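Local coordinates for polysaccharide deacetylase-like protein (PDB 4V33) that probably removes acetyl groups from polysaccharide as a zinc-binding hydrolase, and is one of two putative deacetylases required for osmotic stability and cell shape maintenance in Bacillus anthracis, at residues T183-T186 against F187-G191; N213-H216 against V217-L221; E334-E337 against L338-M341. One frame throughout, in Å; residues are numbered along the deposited sequence. Where two conformers were deposited one is given.

Contact 1. Residues T183-T186 against F187-G191; sequences TLLT and FERWG. With EDO (1,2-ethanediol), chain G.
The hydroxyl of Thr-186 gives its proton to the carboxylate of Glu-188, OG1 to OE1 at 2.6 Å, between strand 183-185 and a 3-10 segment. OG1 stands between the backbone N and the carbonyl carbon (chi1 55°), and the turn of Glu-188 about its CB-CG bond (chi2 86°) folds its carboxylate back, so that OE1 is met nearly along its C-O axis. The other oxygen, OE2, is taken by Ser-260 OG, which ties the turn to strand 259-263. Thr-186 O accepts Arg-189 N at 2.9 Å; the donor stands above the carbonyl plane, 38° out of it. One residue on, Phe-187 O takes Trp-190 N and continues the 3-10 pattern. Leu-185 CD2 lies over one face of the Arg-189 guanidinium, toward its rim and 3.6 Å from NH1, the two side chains crossing at about a right angle. Arg-189 NE makes a salt bridge with Asp-192, just beyond Gly-191. Leu-184 N donates at 2.8 Å to O2 of an ethanediol, probably from the crystallisation liquor, which also bonds to Lys-227 N and Thr-225 O. With each carboxylate oxygen of Glu-188 accepting from a hydroxyl, its negative charge is probably stabilised and its rotation fixed.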
ATOM      1  N   THR A 183       7.785   4.716  -1.123  1.00 14.50           N
ATOM      2  CA  THR A 183       7.056   4.608  -2.377  1.00 15.24           C
ATOM      3  C   THR A 183       5.581   4.883  -2.101  1.00 15.29           C
ATOM      4  O   THR A 183       4.890   4.091  -1.449  1.00 16.12           O
ATOM      5  CB  THR A 183       7.204   3.206  -3.022  1.00 17.09           C
ATOM      6  OG1 THR A 183       8.590   2.887  -3.179  1.00 17.77           O
ATOM      7  CG2 THR A 183       6.523   3.174  -4.388  1.00 19.13           C
ATOM      8  N   LEU A 184       5.107   6.027  -2.579  1.00 15.11           N
ATOM      9  CA  LEU A 184       3.705   6.392  -2.385  1.00 14.12           C
ATOM     10  C   LEU A 184       2.838   5.579  -3.337  1.00 14.80           C
ATOM     11  O   LEU A 184       3.157   5.440  -4.524  1.00 15.67           O
ATOM     12  CB  LEU A 184       3.504   7.894  -2.602  1.00 15.21           C
ATOM     13  CG  LEU A 184       3.882   8.814  -1.427  1.00 14.27           C
ATOM     14  CD1 LEU A 184       5.373   8.773  -1.065  1.00 14.27           C
ATOM     15  CD2 LEU A 184       3.454  10.248  -1.723  1.00 17.99           C
ATOM     16  N   LEU A 185       1.759   5.022  -2.798  1.00 13.44           N
ATOM     17  CA  LEU A 185       0.855   4.174  -3.560  1.00 12.76           C
ATOM     18  C   LEU A 185      -0.588   4.597  -3.373  1.00 12.34           C
ATOM     19  O   LEU A 185      -0.930   5.309  -2.423  1.00 14.59           O
ATOM     20  CB  LEU A 185       0.976   2.714  -3.116  1.00 14.08           C
ATOM     21  CG  LEU A 185       2.325   2.030  -3.329  1.00 15.62           C
ATOM     22  CD1 LEU A 185       2.279   0.623  -2.746  1.00 19.05           C
ATOM     23  CD2 LEU A 185       2.694   1.996  -4.810  1.00 16.28           C
ATOM     24  N   THR A 186      -1.431   4.142  -4.294  1.00 14.95           N
ATOM     25  CA  THR A 186      -2.883   4.231  -4.150  1.00 13.43           C
ATOM     26  C   THR A 186      -3.441   2.824  -4.332  1.00 13.37           C
ATOM     27  O   THR A 186      -2.701   1.913  -4.691  1.00 15.54           O
ATOM     28  CB  THR A 186      -3.510   5.200  -5.176  1.00 15.22           C
ATOM     29  OG1 THR A 186      -3.133   4.820  -6.509  1.00 18.25           O
ATOM     30  CG2 THR A 186      -3.042   6.625  -4.909  1.00 16.03           C
ATOM     31  N   PHE A 187      -4.739   2.625  -4.117  1.00 14.21           N
ATOM     32  CA  PHE A 187      -5.271   1.262  -4.073  1.00 14.03           C
ATOM     33  C   PHE A 187      -5.267   0.525  -5.413  1.00 17.41           C
ATOM     34  O   PHE A 187      -5.348  -0.698  -5.446  1.00 17.44           O
ATOM     35  CB  PHE A 187      -6.655   1.233  -3.397  1.00 16.00           C
ATOM     36  CG  PHE A 187      -6.578   1.469  -1.922  1.00 17.34           C
ATOM     37  CD1 PHE A 187      -6.110   0.470  -1.076  1.00 17.39           C
ATOM     38  CD2 PHE A 187      -6.902   2.710  -1.380  1.00 16.31           C
ATOM     39  CE1 PHE A 187      -5.995   0.685   0.283  1.00 19.44           C
ATOM     40  CE2 PHE A 187      -6.787   2.937  -0.014  1.00 18.19           C
ATOM     41  CZ  PHE A 187      -6.332   1.924   0.820  1.00 20.04           C
ATOM     42  N   GLU A 188      -5.133   1.266  -6.507  1.00 16.49           N
ATOM     43  CA  GLU A 188      -4.941   0.647  -7.815  1.00 17.15           C
ATOM     44  C   GLU A 188      -3.652  -0.181  -7.871  1.00 17.37           C
ATOM     45  O   GLU A 188      -3.514  -1.062  -8.723  1.00 21.47           O
ATOM     46  CB  GLU A 188      -4.907   1.706  -8.916  1.00 20.85           C
ATOM     47  CG  GLU A 188      -6.206   2.469  -9.078  1.00 20.43           C
ATOM     48  CD  GLU A 188      -6.318   3.670  -8.154  1.00 19.29           C
ATOM     49  OE1 GLU A 188      -5.439   3.863  -7.283  1.00 19.78           O
ATOM     50  OE2 GLU A 188      -7.292   4.433  -8.326  1.00 20.93           O
ATOM     51  N   ARG A 189      -2.720   0.102  -6.964  1.00 17.21           N
ATOM     52  CA  ARG A 189      -1.463  -0.642  -6.901  1.00 16.67           C
ATOM     53  C   ARG A 189      -1.353  -1.446  -5.617  1.00 16.99           C
ATOM     54  O   ARG A 189      -0.250  -1.667  -5.121  1.00 18.17           O
ATOM     55  CB  ARG A 189      -0.272   0.306  -7.022  1.00 17.22           C
ATOM     56  CG  ARG A 189      -0.084   0.866  -8.417  1.00 19.66           C
ATOM     57  CD  ARG A 189       1.204   1.684  -8.470  1.00 19.59           C
ATOM     58  NE  ARG A 189       2.388   0.836  -8.389  1.00 19.60           N
ATOM     59  CZ  ARG A 189       3.628   1.301  -8.268  1.00 19.65           C
ATOM     60  NH1 ARG A 189       3.846   2.608  -8.193  1.00 19.25           N
ATOM     61  NH2 ARG A 189       4.654   0.459  -8.228  1.00 21.91           N
ATOM     62  N   TRP A 190      -2.488  -1.881  -5.068  1.00 16.40           N
ATOM     63  CA  TRP A 190      -2.460  -2.709  -3.865  1.00 16.35           C
ATOM     64  C   TRP A 190      -1.590  -3.952  -4.071  1.00 18.28           C
ATOM     65  O   TRP A 190      -0.878  -4.390  -3.159  1.00 17.94           O
ATOM     66  CB  TRP A 190      -3.873  -3.139  -3.443  1.00 18.01           C
ATOM     67  CG  TRP A 190      -3.841  -3.875  -2.148  1.00 17.00           C
ATOM     68  CD1 TRP A 190      -4.090  -5.202  -1.944  1.00 18.10           C
ATOM     69  CD2 TRP A 190      -3.500  -3.327  -0.878  1.00 16.77           C
ATOM     70  NE1 TRP A 190      -3.925  -5.510  -0.613  1.00 18.80           N
ATOM     71  CE2 TRP A 190      -3.564  -4.375   0.062  1.00 18.94           C
ATOM     72  CE3 TRP A 190      -3.139  -2.047  -0.439  1.00 17.51           C
ATOM     73  CZ2 TRP A 190      -3.287  -4.182   1.413  1.00 17.41           C
ATOM     74  CZ3 TRP A 190      -2.862  -1.856   0.898  1.00 19.00           C
ATOM     75  CH2 TRP A 190      -2.939  -2.918   1.810  1.00 18.36           C
ATOM     76  N   GLY A 191      -1.645  -4.503  -5.279  1.00 18.76           N
ATOM     77  CA  GLY A 191      -0.870  -5.684  -5.618  1.00 18.93           C
ATOM     78  C   GLY A 191       0.635  -5.473  -5.605  1.00 21.09           C
ATOM     79  O   GLY A 191       1.389  -6.435  -5.751  1.00 20.90           O
TER
HETATM   80  C1  EDO G1365       8.816   7.546  -5.023  1.00 26.39           C
HETATM   81  O1  EDO G1365       8.565   7.747  -6.416  1.00 24.03           O
HETATM   82  C2  EDO G1365       7.637   8.069  -4.203  1.00 26.27           C
HETATM   83  O2  EDO G1365       6.443   7.390  -4.578  1.00 26.59           O

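Contact 2. Residues N213-H216 against V217-L221; sequences NAFH and VLQKL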
ATOM      1  N   ASN A 213      -4.334  22.587  -1.988  1.00 16.20           N
ATOM      2  CA  ASN A 213      -3.007  22.932  -1.462  1.00 17.07           C
ATOM      3  C   ASN A 213      -2.091  21.715  -1.400  1.00 13.91           C
ATOM      4  O   ASN A 213      -0.902  21.811  -1.721  1.00 16.99           O
ATOM      5  CB  ASN A 213      -3.103  23.554  -0.066  1.00 15.65           C
ATOM      6  CG  ASN A 213      -3.807  24.894  -0.074  1.00 17.40           C
ATOM      7  OD1 ASN A 213      -3.719  25.653  -1.042  1.00 21.85           O
ATOM      8  ND2 ASN A 213      -4.513  25.192   1.011  1.00 16.64           N
ATOM      9  N   ALA A 214      -2.640  20.574  -0.981  1.00 14.04           N
ATOM     10  CA  ALA A 214      -1.871  19.333  -0.953  1.00 14.20           C
ATOM     11  C   ALA A 214      -1.464  18.923  -2.361  1.00 14.83           C
ATOM     12  O   ALA A 214      -0.327  18.535  -2.598  1.00 15.97           O
ATOM     13  CB  ALA A 214      -2.666  18.220  -0.280  1.00 14.51           C
ATOM     14  N   PHE A 215      -2.408  19.018  -3.293  1.00 14.43           N
ATOM     15  CA  PHE A 215      -2.149  18.760  -4.703  1.00 15.14           C
ATOM     16  C   PHE A 215      -0.967  19.586  -5.217  1.00 16.97           C
ATOM     17  O   PHE A 215      -0.033  19.052  -5.822  1.00 16.50           O
ATOM     18  CB  PHE A 215      -3.436  19.059  -5.488  1.00 17.67           C
ATOM     19  CG  PHE A 215      -3.291  18.982  -6.981  1.00 16.19           C
ATOM     20  CD1 PHE A 215      -2.721  17.872  -7.591  1.00 16.73           C
ATOM     21  CD2 PHE A 215      -3.768  20.012  -7.780  1.00 19.99           C
ATOM     22  CE1 PHE A 215      -2.602  17.806  -8.967  1.00 18.76           C
ATOM     23  CE2 PHE A 215      -3.653  19.951  -9.161  1.00 22.05           C
ATOM     24  CZ  PHE A 215      -3.072  18.843  -9.755  1.00 21.66           C
ATOM     25  N   HIS A 216      -1.003  20.887  -4.965  1.00 17.03           N
ATOM     26  CA  HIS A 216       0.066  21.769  -5.416  1.00 17.88           C
ATOM     27  C   HIS A 216       1.415  21.435  -4.782  1.00 16.51           C
ATOM     28  O   HIS A 216       2.448  21.523  -5.442  1.00 17.84           O
ATOM     29  CB  HIS A 216      -0.312  23.227  -5.150  1.00 18.01           C
ATOM     30  CG  HIS A 216      -1.494  23.688  -5.942  1.00 20.09           C
ATOM     31  ND1 HIS A 216      -2.358  24.662  -5.492  1.00 22.65           N
ATOM     32  CD2 HIS A 216      -1.952  23.310  -7.158  1.00 21.58           C
ATOM     33  CE1 HIS A 216      -3.303  24.859  -6.394  1.00 23.10           C
ATOM     34  NE2 HIS A 216      -3.080  24.051  -7.416  1.00 23.29           N
ATOM     35  N   VAL A 217       1.409  21.049  -3.508  1.00 17.08           N
ATOM     36  CA  VAL A 217       2.645  20.650  -2.832  1.00 14.91           C
ATOM     37  C   VAL A 217       3.204  19.386  -3.479  1.00 15.49           C
ATOM     38  O   VAL A 217       4.407  19.275  -3.732  1.00 17.66           O
ATOM     39  CB  VAL A 217       2.407  20.415  -1.329  1.00 15.82           C
ATOM     40  CG1 VAL A 217       3.558  19.633  -0.711  1.00 16.37           C
ATOM     41  CG2 VAL A 217       2.199  21.749  -0.604  1.00 18.59           C
ATOM     42  N   LEU A 218       2.327  18.426  -3.756  1.00 17.04           N
ATOM     43  CA  LEU A 218       2.766  17.199  -4.414  1.00 17.64           C
ATOM     44  C   LEU A 218       3.300  17.442  -5.835  1.00 17.24           C
ATOM     45  O   LEU A 218       4.287  16.820  -6.252  1.00 17.72           O
ATOM     46  CB  LEU A 218       1.651  16.149  -4.394  1.00 15.11           C
ATOM     47  CG  LEU A 218       1.293  15.628  -2.999  1.00 15.32           C
ATOM     48  CD1 LEU A 218       0.097  14.670  -3.085  1.00 16.82           C
ATOM     49  CD2 LEU A 218       2.497  14.948  -2.345  1.00 17.85           C
ATOM     50  N   GLN A 219       2.673  18.358  -6.570  1.00 17.06           N
ATOM     51  CA  GLN A 219       3.180  18.738  -7.889  1.00 18.28           C
ATOM     52  C   GLN A 219       4.581  19.342  -7.794  1.00 20.81           C
ATOM     53  O   GLN A 219       5.441  19.081  -8.636  1.00 22.68           O
ATOM     54  CB  GLN A 219       2.256  19.752  -8.556  1.00 23.24           C
ATOM     55  CG  GLN A 219       0.952  19.180  -9.056  1.00 22.20           C
ATOM     56  CD  GLN A 219       0.122  20.226  -9.761  1.00 25.47           C
ATOM     57  OE1 GLN A 219      -0.256  21.233  -9.165  1.00 28.90           O
ATOM     58  NE2 GLN A 219      -0.141  20.011 -11.042  1.00 28.54           N
ATOM     59  N   LYS A 220       4.798  20.153  -6.763  1.00 20.89           N
ATOM     60  CA  LYS A 220       6.096  20.784  -6.562  1.00 22.24           C
ATOM     61  C   LYS A 220       7.180  19.745  -6.281  1.00 21.69           C
ATOM     62  O   LYS A 220       8.263  19.794  -6.865  1.00 23.05           O
ATOM     63  CB  LYS A 220       6.025  21.792  -5.415  1.00 22.67           C
ATOM     64  CG  LYS A 220       7.365  22.423  -5.069  1.00 25.62           C
ATOM     65  CD  LYS A 220       7.259  23.323  -3.851  1.00 26.86           C
ATOM     66  CE  LYS A 220       8.638  23.834  -3.433  1.00 33.39           C
ATOM     67  NZ  LYS A 220       8.568  24.681  -2.212  1.00 35.86           N
ATOM     68  N   LEU A 221       6.880  18.805  -5.388  1.00 19.48           N
ATOM     69  CA  LEU A 221       7.873  17.822  -4.963  1.00 19.85           C
ATOM     70  C   LEU A 221       8.140  16.766  -6.029  1.00 19.56           C
ATOM     71  O   LEU A 221       9.206  16.146  -6.054  1.00 20.01           O
ATOM     72  CB  LEU A 221       7.447  17.160  -3.649  1.00 17.23           C
ATOM     73  CG  LEU A 221       7.441  18.100  -2.438  1.00 20.92           C
ATOM     74  CD1 LEU A 221       6.942  17.387  -1.188  1.00 19.55           C
ATOM     75  CD2 LEU A 221       8.825  18.683  -2.210  1.00 26.19           C
TER
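Side chains three and four residues apart meet along one face of helix 211-221, the crossover helix of the beta-alpha-beta unit formed with strands 199-206 and 230-234 in the polysaccharide deacetylase domain. Regular i to i+4 bonds run through it: Val-217 N to Asn-213 O, Leu-218 N to Ala-214 O at 2.9 Å, Gln-219 N to Phe-215 O, and Lys-220 N to His-216 O. On this frame the amide of Gln-219 stacks on the ring of Phe-215, the planes 18° apart. Gln-219 CD sits 3.5 Å above the Phe-215 ring plane, offset toward the rim, and Gln-219 NE2 is 3.4 Å from Phe-215 CZ. The aliphatic part joins in, Gln-219 CG making a CH-pi contact 4.2 Å from the Phe-215 ring centroid. Phe-215 reaches this place because CG is anti to the backbone N (chi1 174°), while the Gln-219 chain runs extended from CB to its amide. The ring also packs on Glu-252 and Met-253 of helix 247-255. Elsewhere round the helix, Ala-214 and Val-217 lie on Phe-170 of helix 167-179, and Lys-220 NZ forms a salt bridge with Glu-171 of that same helix; Leu-218 turns to Pro-228 and Ile-258. Val-217 CG2 approaches Asn-213 O to 3.3 Å, close to the backbone bond made by its own N. His-216 runs beside Gln-219, pointing the same way, with ring and amide nearly coplanar; Gln-219 OE1 lies in the imidazole plane at its edge, 3.3 Å from His-216 CD2.

Contact 3. Residues E334-E337 against L338-M341; sequences EPDE and LLKM
Lys-340 lays its aliphatic chain back over the carbonyls of the preceding turn, CG 3.8 Å from Asp-336 O and CE 3.6 Å from Pro-335 O. A turn about CG-CD (chi3 -80°) carries the amine over the turn, where a water joins the two sides: it accepts from Lys-340 NZ at 2.8 Å and donates to Pro-335 O at 2.7 Å. The turn is a type II beta turn from Glu-334 to Glu-337, closed by Glu-337 N to Glu-334 O. It runs on into a short 3-10 segment from Glu-337; Leu-339 N bonds to Asp-336 O at 2.9 Å and Lys-340 N to Glu-337 O at 3.1 Å. Both donors stand well above the carbonyl planes, by 53° and 68°. Glu-337 swings its carboxylate to the start of the turn: OE1 takes Lys-332 N and, weakly, Glu-334 N, while OE2 takes Gly-333 N. Two backbone N-H groups, with a weak third, meet this carboxylate and would probably favour its charged form. Asp-336 OD1 makes a salt bridge with Lys-315 of helix 308-315, and Leu-339 packs between that helix, at Val-311, and Ala-321 of strand 320-326; Met-341, where the chain leads into strand 341-345, is bonded through its backbone to Ala-321 and Thr-323.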
ATOM      1  N   GLU A 334      -6.597 -12.311   7.379  1.00 25.35           N
ATOM      2  CA  GLU A 334      -7.779 -12.373   8.232  1.00 28.08           C
ATOM      3  C   GLU A 334      -9.028 -11.980   7.440  1.00 26.90           C
ATOM      4  O   GLU A 334      -8.938 -11.210   6.484  1.00 25.46           O
ATOM      5  CB  GLU A 334      -7.591 -11.486   9.469  1.00 26.65           C
ATOM      6  CG  GLU A 334      -6.612 -12.083  10.475  1.00 27.62           C
ATOM      7  CD  GLU A 334      -6.257 -11.142  11.611  1.00 33.19           C
ATOM      8  OE1 GLU A 334      -6.602  -9.944  11.541  1.00 38.56           O
ATOM      9  OE2 GLU A 334      -5.621 -11.610  12.579  1.00 42.59           O
ATOM     10  N   PRO A 335     -10.195 -12.524   7.826  1.00 27.44           N
ATOM     11  CA  PRO A 335     -11.442 -12.269   7.097  1.00 26.67           C
ATOM     12  C   PRO A 335     -11.758 -10.791   6.909  1.00 24.99           C
ATOM     13  O   PRO A 335     -11.785 -10.023   7.883  1.00 23.84           O
ATOM     14  CB  PRO A 335     -12.504 -12.913   7.993  1.00 26.44           C
ATOM     15  CG  PRO A 335     -11.781 -14.009   8.681  1.00 32.62           C
ATOM     16  CD  PRO A 335     -10.385 -13.502   8.913  1.00 32.94           C
ATOM     17  N   ASP A 336     -11.994 -10.401   5.656  1.00 22.82           N
ATOM     18  CA  ASP A 336     -12.347  -9.021   5.313  1.00 20.18           C
ATOM     19  C   ASP A 336     -11.366  -7.957   5.827  1.00 20.71           C
ATOM     20  O   ASP A 336     -11.756  -6.808   6.076  1.00 20.53           O
ATOM     21  CB  ASP A 336     -13.763  -8.703   5.814  1.00 23.54           C
ATOM     22  CG  ASP A 336     -14.817  -9.557   5.151  1.00 30.30           C
ATOM     23  OD1 ASP A 336     -14.629  -9.925   3.973  1.00 30.11           O
ATOM     24  OD2 ASP A 336     -15.835  -9.863   5.805  1.00 29.77           O
ATOM     25  N   GLU A 337     -10.094  -8.324   5.982  1.00 21.84           N
ATOM     26  CA  GLU A 337      -9.140  -7.391   6.579  1.00 18.97           C
ATOM     27  C   GLU A 337      -8.956  -6.119   5.755  1.00 17.05           C
ATOM     28  O   GLU A 337      -8.653  -5.061   6.300  1.00 17.83           O
ATOM     29  CB  GLU A 337      -7.786  -8.066   6.850  1.00 20.42           C
ATOM     30  CG  GLU A 337      -7.012  -8.492   5.609  1.00 21.23           C
ATOM     31  CD  GLU A 337      -5.718  -9.210   5.946  1.00 27.23           C
ATOM     32  OE1 GLU A 337      -5.398  -9.343   7.150  1.00 26.08           O
ATOM     33  OE2 GLU A 337      -5.022  -9.645   5.002  1.00 25.12           O
ATOM     34  N   LEU A 338      -9.154  -6.209   4.443  1.00 18.13           N
ATOM     35  CA  LEU A 338      -8.966  -5.034   3.592  1.00 16.69           C
ATOM     36  C   LEU A 338     -10.111  -4.036   3.722  1.00 16.82           C
ATOM     37  O   LEU A 338     -10.013  -2.910   3.224  1.00 17.22           O
ATOM     38  CB  LEU A 338      -8.789  -5.437   2.126  1.00 18.43           C
ATOM     39  CG  LEU A 338      -7.651  -6.413   1.848  1.00 17.91           C
ATOM     40  CD1 LEU A 338      -7.692  -6.850   0.390  1.00 21.65           C
ATOM     41  CD2 LEU A 338      -6.327  -5.758   2.184  1.00 18.87           C
ATOM     42  N   LEU A 339     -11.188  -4.460   4.387  1.00 16.54           N
ATOM     43  CA  LEU A 339     -12.342  -3.605   4.659  1.00 15.87           C
ATOM     44  C   LEU A 339     -12.312  -3.085   6.096  1.00 16.94           C
ATOM     45  O   LEU A 339     -13.294  -2.517   6.579  1.00 18.72           O
ATOM     46  CB  LEU A 339     -13.645  -4.387   4.426  1.00 16.51           C
ATOM     47  CG  LEU A 339     -13.822  -4.929   3.003  1.00 19.80           C
ATOM     48  CD1 LEU A 339     -15.053  -5.814   2.893  1.00 20.45           C
ATOM     49  CD2 LEU A 339     -13.900  -3.789   1.996  1.00 22.02           C
ATOM     50  N   LYS A 340     -11.193  -3.302   6.782  1.00 17.70           N
ATOM     51  CA  LYS A 340     -11.038  -2.905   8.179  1.00 18.17           C
ATOM     52  C   LYS A 340      -9.644  -2.337   8.409  1.00 17.08           C
ATOM     53  O   LYS A 340      -9.023  -2.584   9.446  1.00 18.74           O
ATOM     54  CB  LYS A 340     -11.259  -4.105   9.103  1.00 21.68           C
ATOM     55  CG  LYS A 340     -12.675  -4.638   9.080  1.00 28.16           C
ATOM     56  CD  LYS A 340     -12.903  -5.646  10.190  1.00 33.50           C
ATOM     57  CE  LYS A 340     -12.368  -7.004   9.826  1.00 29.79           C
ATOM     58  NZ  LYS A 340     -13.036  -8.067  10.649  1.00 32.95           N
ATOM     59  N   MET A 341      -9.166  -1.566   7.441  1.00 15.80           N
ATOM     60  CA  MET A 341      -7.769  -1.142   7.408  0.68 15.10           C
ATOM     61  C   MET A 341      -7.473   0.014   8.368  1.00 14.87           C
ATOM     62  O   MET A 341      -8.096   1.072   8.291  1.00 16.70           O
ATOM     63  CB  MET A 341      -7.395  -0.765   5.968  0.68 16.55           C
ATOM     64  CG  MET A 341      -5.917  -0.572   5.693  0.68 16.54           C
ATOM     65  SD  MET A 341      -5.586  -0.523   3.910  0.68 18.05           S
ATOM     66  CE  MET A 341      -5.923  -2.221   3.447  0.68 18.40           C
TER
HETATM   67  O   HOH W   1     -10.833  -9.791  10.383  1.00 35.02           O
HETATM   68  O   HOH W   2      -7.086  -5.036   8.614  1.00 26.57           O

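Overall arrangement
Contacts 1 and 3 lie at ends of strands in the same parallel sheet, one after strand 183-185 and the other before strand 341-345, and they touch: Trp-190 CZ2 is 3.5 Å from Leu-338 CD2. Their centres are about 17 Å apart. Contact 2 belongs to a helix flanking that sheet, on the opposite side of the chain's centre from contact 3. Contact 1 is nearest the centre; all three mix buried and exposed residues. Carboxylates accept hydrogen bonds in contacts 1 and 3, beside i to i+3 backbone bonds, whereas contact 2 has i to i+4 bonds together with an amide-aromatic stack.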